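Local atomic coordinates of reticulocyte-binding protein 2a (Plasmodium vivax, PDB entry 4Z8N), a protein that probably helps merozoites of the malaria parasite bind red blood cells during invasion, the chain here being its largely alpha-helical erythrocyte-binding domain. Residues Met28-Glu33 with Lys128-Ile133; Lys46-Ala51 with Tyr134-Ser139. One frame throughout, in Å; residues are numbered along the deposited sequence.

Interaction 1 of 2, residues Met28-Glu33 with Lys128-Ile133; sequences MNYFAE and KFNEKI
Aromatic packing between two nearly parallel helices joins Tyr-30 and Phe-31 to Phe-129, Asn-130 and Ile-133 in the interior of the all-helical erythrocyte-binding domain. The segments belong to helix 26-37 and helix 119-136, and their N-to-C directions differ by only 23°. At 11.5 Å the segment axes stand well apart, a separation that long aromatic side chains can span. The central motif is a T-shaped (edge-to-face) stack. Phe-129 presents its edge to one face of Phe-31, and its CD2 lies over the middle of that ring, 3.5 Å above the plane. The ring planes are 80° apart and the centroids 4.8 Å, so the slightly positive hydrogens of one rim meet the pi cloud of the other ring. The side chain of Phe-129 sets off toward helix 26-37, and with CG trans to the backbone N (chi1 -180°) its CD2-CE2 edge comes against Phe-31, which leans across from the flank of its own helix.

Ile-133, one helical turn beyond Phe-129, adds an aliphatic contact: its extended CG1 arm brings CD1 obliquely to the Phe-31 ring, 3.7 Å from Phe-31 CD1. Tyr-30 points toward helix 119-136 and meets Asn-130, whose amide plane is steeply inclined to the phenol ring. Asparagine suits this partly exposed margin, since it can lay its CB against Phe-31 while carrying a polar end. Around the contact, helix 246-297 packs on Tyr-30 and Ile-133 through Phe-254, and helix 42-69 covers Phe-129 through Ser-55 and Val-56. The Asn-130 carbonyl oxygen OD1 lies near the plane of the Phe-31 ring at its edge, yet is closer to Tyr-30, meeting that ring obliquely at 3.5 Å from CE2, a polar-aromatic contact rather than a conventional hydrogen bond.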
loop_
_atom_site.group_PDB
_atom_site.type_symbol
_atom_site.label_atom_id
_atom_site.label_comp_id
_atom_site.label_asym_id
_atom_site.label_seq_id
_atom_site.Cartn_x
_atom_site.Cartn_y
_atom_site.Cartn_z
ATOM N N MET A 28 -1.466 11.061 -6.564
ATOM C CA MET A 28 -0.173 11.562 -7.017
ATOM C C MET A 28 0.379 10.658 -8.105
ATOM O O MET A 28 1.008 11.119 -9.055
ATOM C CB MET A 28 0.811 11.662 -5.848
ATOM C CG MET A 28 0.298 12.503 -4.683
ATOM S SD MET A 28 0.011 14.232 -5.118
ATOM C CE MET A 28 1.679 14.870 -5.117
ATOM N N ASN A 29 0.134 9.362 -7.951
ATOM C CA ASN A 29 0.497 8.390 -8.966
ATOM C C ASN A 29 -0.295 8.646 -10.242
ATOM O O ASN A 29 0.235 8.569 -11.349
ATOM C CB ASN A 29 0.244 6.971 -8.457
ATOM C CG ASN A 29 1.094 5.939 -9.164
ATOM O OD1 ASN A 29 0.980 5.747 -10.373
ATOM N ND2 ASN A 29 1.946 5.259 -8.408
ATOM N N TYR A 30 -1.573 8.961 -10.067
ATOM C CA TYR A 30 -2.464 9.255 -11.181
ATOM C C TYR A 30 -2.010 10.492 -11.960
ATOM O O TYR A 30 -2.006 10.492 -13.193
ATOM C CB TYR A 30 -3.896 9.440 -10.666
ATOM C CG TYR A 30 -4.865 9.986 -11.690
ATOM C CD1 TYR A 30 -5.413 9.162 -12.664
ATOM C CD2 TYR A 30 -5.242 11.323 -11.675
ATOM C CE1 TYR A 30 -6.299 9.653 -13.599
ATOM C CE2 TYR A 30 -6.130 11.826 -12.609
ATOM C CZ TYR A 30 -6.654 10.986 -13.567
ATOM O OH TYR A 30 -7.538 11.474 -14.497
ATOM N N PHE A 31 -1.617 11.540 -11.241
ATOM C CA PHE A 31 -1.184 12.778 -11.880
ATOM C C PHE A 31 0.089 12.565 -12.695
ATOM O O PHE A 31 0.295 13.215 -13.722
ATOM C CB PHE A 31 -0.968 13.874 -10.833
ATOM C CG PHE A 31 -2.221 14.278 -10.110
ATOM C CD1 PHE A 31 -3.449 14.248 -10.753
ATOM C CD2 PHE A 31 -2.175 14.676 -8.783
ATOM C CE1 PHE A 31 -4.608 14.617 -10.090
ATOM C CE2 PHE A 31 -3.331 15.045 -8.113
ATOM C CZ PHE A 31 -4.549 15.016 -8.768
ATOM N N ALA A 32 0.938 11.650 -12.236
ATOM C CA ALA A 32 2.158 11.310 -12.958
ATOM C C ALA A 32 1.830 10.556 -14.243
ATOM O O ALA A 32 2.494 10.736 -15.262
ATOM C CB ALA A 32 3.089 10.483 -12.078
ATOM N N GLU A 33 0.798 9.719 -14.189
ATOM C CA GLU A 33 0.367 8.949 -15.355
ATOM C C GLU A 33 -0.203 9.844 -16.447
ATOM O O GLU A 33 0.100 9.662 -17.627
ATOM C CB GLU A 33 -0.672 7.898 -14.955
ATOM C CG GLU A 33 -0.095 6.751 -14.150
ATOM C CD GLU A 33 1.002 6.018 -14.897
ATOM O OE1 GLU A 33 0.856 5.817 -16.122
ATOM O OE2 GLU A 33 2.014 5.654 -14.263
ATOM N N LYS A 128 -8.749 19.482 -6.110
ATOM C CA LYS A 128 -8.761 20.767 -6.801
ATOM C C LYS A 128 -7.941 20.721 -8.086
ATOM O O LYS A 128 -8.358 21.255 -9.114
ATOM C CB LYS A 128 -8.235 21.871 -5.882
ATOM C CG LYS A 128 -9.291 22.468 -4.963
ATOM C CD LYS A 128 -8.652 23.202 -3.796
ATOM C CE LYS A 128 -9.388 22.913 -2.496
ATOM N NZ LYS A 128 -8.453 22.800 -1.340
ATOM N N PHE A 129 -6.777 20.083 -8.030
ATOM C CA PHE A 129 -5.936 19.945 -9.216
ATOM C C PHE A 129 -6.572 19.007 -10.236
ATOM O O PHE A 129 -6.446 19.219 -11.443
ATOM C CB PHE A 129 -4.541 19.439 -8.846
ATOM C CG PHE A 129 -3.626 19.277 -10.030
ATOM C CD1 PHE A 129 -3.015 20.382 -10.605
ATOM C CD2 PHE A 129 -3.376 18.023 -10.567
ATOM C CE1 PHE A 129 -2.173 20.240 -11.695
ATOM C CE2 PHE A 129 -2.534 17.874 -11.658
ATOM C CZ PHE A 129 -1.932 18.983 -12.221
ATOM N N ASN A 130 -7.251 17.974 -9.747
ATOM C CA ASN A 130 -7.937 17.026 -10.619
ATOM C C ASN A 130 -9.018 17.705 -11.453
ATOM O O ASN A 130 -9.193 17.389 -12.628
ATOM C CB ASN A 130 -8.551 15.888 -9.802
ATOM C CG ASN A 130 -9.181 14.820 -10.674
ATOM O OD1 ASN A 130 -8.485 14.106 -11.398
ATOM N ND2 ASN A 130 -10.502 14.699 -10.608
ATOM N N GLU A 131 -9.740 18.640 -10.841
ATOM C CA GLU A 131 -10.757 19.397 -11.558
ATOM C C GLU A 131 -10.094 20.310 -12.584
ATOM O O GLU A 131 -10.645 20.562 -13.656
ATOM C CB GLU A 131 -11.623 20.213 -10.590
ATOM C CG GLU A 131 -12.701 21.047 -11.278
ATOM C CD GLU A 131 -13.845 21.434 -10.353
ATOM O OE1 GLU A 131 -13.746 22.492 -9.696
ATOM O OE2 GLU A 131 -14.844 20.686 -10.286
ATOM N N LYS A 132 -8.899 20.785 -12.254
ATOM C CA LYS A 132 -8.155 21.671 -13.139
ATOM C C LYS A 132 -7.708 20.932 -14.397
ATOM O O LYS A 132 -7.607 21.526 -15.469
ATOM C CB LYS A 132 -6.948 22.266 -12.409
ATOM C CG LYS A 132 -6.292 23.430 -13.134
ATOM C CD LYS A 132 -5.385 24.220 -12.204
ATOM C CE LYS A 132 -4.932 25.518 -12.854
ATOM N NZ LYS A 132 -4.251 26.420 -11.885
ATOM N N ILE A 133 -7.450 19.634 -14.259
ATOM C CA ILE A 133 -7.042 18.805 -15.389
ATOM C C ILE A 133 -8.116 18.784 -16.478
ATOM O O ILE A 133 -7.803 18.836 -17.668
ATOM C CB ILE A 133 -6.732 17.358 -14.943
ATOM C CG1 ILE A 133 -5.602 17.346 -13.911
ATOM C CG2 ILE A 133 -6.349 16.493 -16.137
ATOM C CD1 ILE A 133 -5.148 15.956 -13.513
#

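Interaction 2 of 2, residues Lys46-Ala51 with Tyr134-Ser139; sequences KNYDEA and YSILNS
The last residues of helix 119-136 and those that follow pack here against helix 42-69, with Ile-136 set against Asn-47, Tyr-48 and Ala-51. This is helix-to-helix packing in the alpha-helical erythrocyte-binding domain, finished by a polar clasp at its margin. The two backbones come close, with the CA atoms of Tyr-48 and Ile-136 6.6 Å apart. Ile-136 points toward the other helix and uses both its branches. CD1, at the end of the longer arm, comes within 3.6 Å of Ala-51 CB, where the short alanine side chain permits a close approach. The other branch, CG2, lies 3.9 Å from Asn-47 CB and also meets the backbone N and CB of Tyr-48. A beta-branched residue fits well because its two arms touch successive turns of the facing helix.

Beyond this apolar patch, Asn-47 ND2 donates to Ser-139 OG at 3.1 Å. The hydroxyl oxygen lies in the amide plane, only 3° out of it, but the bond is bent, with an N-H...O angle of 135°. Ser-139 OG in turn donates to Ile-136 O, also at 3.1 Å. With OG on the backbone N side of the residue (chi1 -63°), the hydroxyl and Ser-139 N both reach that carbonyl from the same face of its plane. Serine thus relays the amide of helix 42-69 to the carbonyl of Ile-136, and two donors hold that oxygen.

On the far end of Tyr-48, OH bonds to Phe-31 O, and its side chain also touches Ile-34 of helix 26-37. Leu-137 meanwhile packs on Lys-250, Tyr-253 and Phe-254 of helix 246-297, so the contact lies where these four helices meet.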
loop_
_atom_site.group_PDB
_atom_site.type_symbol
_atom_site.label_atom_id
_atom_site.label_comp_id
_atom_site.label_asym_id
_atom_site.label_seq_id
_atom_site.Cartn_x
_atom_site.Cartn_y
_atom_site.Cartn_z
ATOM N N LYS A 46 1.864 21.016 -22.629
ATOM C CA LYS A 46 2.644 22.127 -22.085
ATOM C C LYS A 46 1.892 22.787 -20.933
ATOM O O LYS A 46 2.496 23.136 -19.915
ATOM C CB LYS A 46 2.999 23.168 -23.163
ATOM C CG LYS A 46 2.090 23.214 -24.368
ATOM C CD LYS A 46 2.653 24.072 -25.509
ATOM C CE LYS A 46 3.807 23.374 -26.227
ATOM N NZ LYS A 46 4.146 24.005 -27.538
ATOM N N ASN A 47 0.582 22.956 -21.092
ATOM C CA ASN A 47 -0.235 23.514 -20.023
ATOM C C ASN A 47 -0.248 22.621 -18.786
ATOM O O ASN A 47 -0.195 23.112 -17.658
ATOM C CB ASN A 47 -1.668 23.759 -20.501
ATOM C CG ASN A 47 -1.788 24.982 -21.391
ATOM O OD1 ASN A 47 -1.015 25.930 -21.265
ATOM N ND2 ASN A 47 -2.776 24.975 -22.282
ATOM N N TYR A 48 -0.311 21.309 -18.998
ATOM C CA TYR A 48 -0.353 20.377 -17.879
ATOM C C TYR A 48 0.966 20.375 -17.119
ATOM O O TYR A 48 0.975 20.392 -15.889
ATOM C CB TYR A 48 -0.683 18.960 -18.349
ATOM C CG TYR A 48 -0.830 17.976 -17.207
ATOM C CD1 TYR A 48 -2.025 17.868 -16.509
ATOM C CD2 TYR A 48 0.229 17.165 -16.819
ATOM C CE1 TYR A 48 -2.165 16.975 -15.460
ATOM C CE2 TYR A 48 0.100 16.269 -15.771
ATOM C CZ TYR A 48 -1.100 16.180 -15.096
ATOM O OH TYR A 48 -1.236 15.292 -14.055
ATOM N N ASP A 49 2.076 20.350 -17.852
ATOM C CA ASP A 49 3.397 20.360 -17.233
ATOM C C ASP A 49 3.580 21.607 -16.378
ATOM O O ASP A 49 4.202 21.561 -15.316
ATOM C CB ASP A 49 4.498 20.278 -18.294
ATOM C CG ASP A 49 4.562 18.919 -18.968
ATOM O OD1 ASP A 49 4.084 17.932 -18.369
ATOM O OD2 ASP A 49 5.091 18.837 -20.098
ATOM N N GLU A 50 3.019 22.717 -16.846
ATOM C CA GLU A 50 3.087 23.981 -16.125
ATOM C C GLU A 50 2.235 23.940 -14.861
ATOM O O GLU A 50 2.667 24.378 -13.795
ATOM C CB GLU A 50 2.639 25.132 -17.029
ATOM C CG GLU A 50 2.749 26.508 -16.394
ATOM C CD GLU A 50 2.304 27.616 -17.329
ATOM O OE1 GLU A 50 1.136 27.588 -17.773
ATOM O OE2 GLU A 50 3.120 28.516 -17.623
ATOM N N ALA A 51 1.023 23.409 -14.986
ATOM C CA ALA A 51 0.108 23.302 -13.854
ATOM C C ALA A 51 0.594 22.264 -12.842
ATOM O O ALA A 51 0.435 22.441 -11.633
ATOM C CB ALA A 51 -1.290 22.957 -14.337
ATOM N N TYR A 134 -9.378 18.722 -16.060
ATOM C CA TYR A 134 -10.503 18.689 -16.995
ATOM C C TYR A 134 -10.510 19.886 -17.942
ATOM O O TYR A 134 -10.796 19.743 -19.131
ATOM C CB TYR A 134 -11.830 18.633 -16.235
ATOM C CG TYR A 134 -12.234 17.246 -15.785
ATOM C CD1 TYR A 134 -11.756 16.713 -14.594
ATOM C CD2 TYR A 134 -13.101 16.473 -16.549
ATOM C CE1 TYR A 134 -12.126 15.448 -14.178
ATOM C CE2 TYR A 134 -13.477 15.207 -16.140
ATOM C CZ TYR A 134 -12.986 14.700 -14.954
ATOM O OH TYR A 134 -13.355 13.440 -14.541
ATOM N N SER A 135 -10.199 21.066 -17.415
ATOM C CA SER A 135 -10.199 22.279 -18.225
ATOM C C SER A 135 -8.932 22.384 -19.071
ATOM O O SER A 135 -8.938 23.004 -20.131
ATOM C CB SER A 135 -10.346 23.520 -17.340
ATOM O OG SER A 135 -9.197 23.712 -16.533
ATOM N N ILE A 136 -7.850 21.776 -18.596
ATOM C CA ILE A 136 -6.592 21.777 -19.334
ATOM C C ILE A 136 -6.732 20.976 -20.625
ATOM O O ILE A 136 -6.162 21.331 -21.658
ATOM C CB ILE A 136 -5.438 21.208 -18.480
ATOM C CG1 ILE A 136 -5.129 22.152 -17.318
ATOM C CG2 ILE A 136 -4.185 21.000 -19.317
ATOM C CD1 ILE A 136 -3.961 21.705 -16.471
ATOM N N LEU A 137 -7.522 19.907 -20.569
ATOM C CA LEU A 137 -7.737 19.062 -21.737
ATOM C C LEU A 137 -8.707 19.687 -22.739
ATOM O O LEU A 137 -9.046 19.068 -23.748
ATOM C CB LEU A 137 -8.240 17.682 -21.309
ATOM C CG LEU A 137 -7.212 16.557 -21.466
ATOM C CD1 LEU A 137 -5.950 16.867 -20.677
ATOM C CD2 LEU A 137 -7.801 15.219 -21.040
ATOM N N ASN A 138 -9.154 20.910 -22.465
ATOM C CA ASN A 138 -9.885 21.680 -23.464
ATOM C C ASN A 138 -8.929 22.146 -24.557
ATOM O O ASN A 138 -9.354 22.559 -25.635
ATOM C CB ASN A 138 -10.593 22.886 -22.837
ATOM C CG ASN A 138 -11.783 22.490 -21.979
ATOM O OD1 ASN A 138 -12.413 21.456 -22.204
ATOM N ND2 ASN A 138 -12.107 23.326 -20.998
ATOM N N SER A 139 -7.633 22.072 -24.263
ATOM C CA SER A 139 -6.593 22.455 -25.213
ATOM C C SER A 139 -6.466 21.440 -26.344
ATOM O O SER A 139 -5.846 21.721 -27.370
ATOM C CB SER A 139 -5.248 22.612 -24.501
ATOM O OG SER A 139 -5.293 23.663 -23.552
#

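From the N terminus, helix 26-37 is followed directly by helix 42-69, and helix 119-136 later packs against both. Interaction 1 closes a span of 94 residues and interaction 2 one of 82, each mostly helical. Their segments alternate along the chain, so the two closures cross rather than nest. Helix 119-136 is shared: 128-133 meets the first helix, and 134-139, immediately after it, meets the second. With centres about 11 Å apart, the contacts touch directly. Ile-133 CD1 lies 3.7 Å from Tyr-48 CE1, and Phe-129 approaches Ala-51 O, making one continuous three-helix interface.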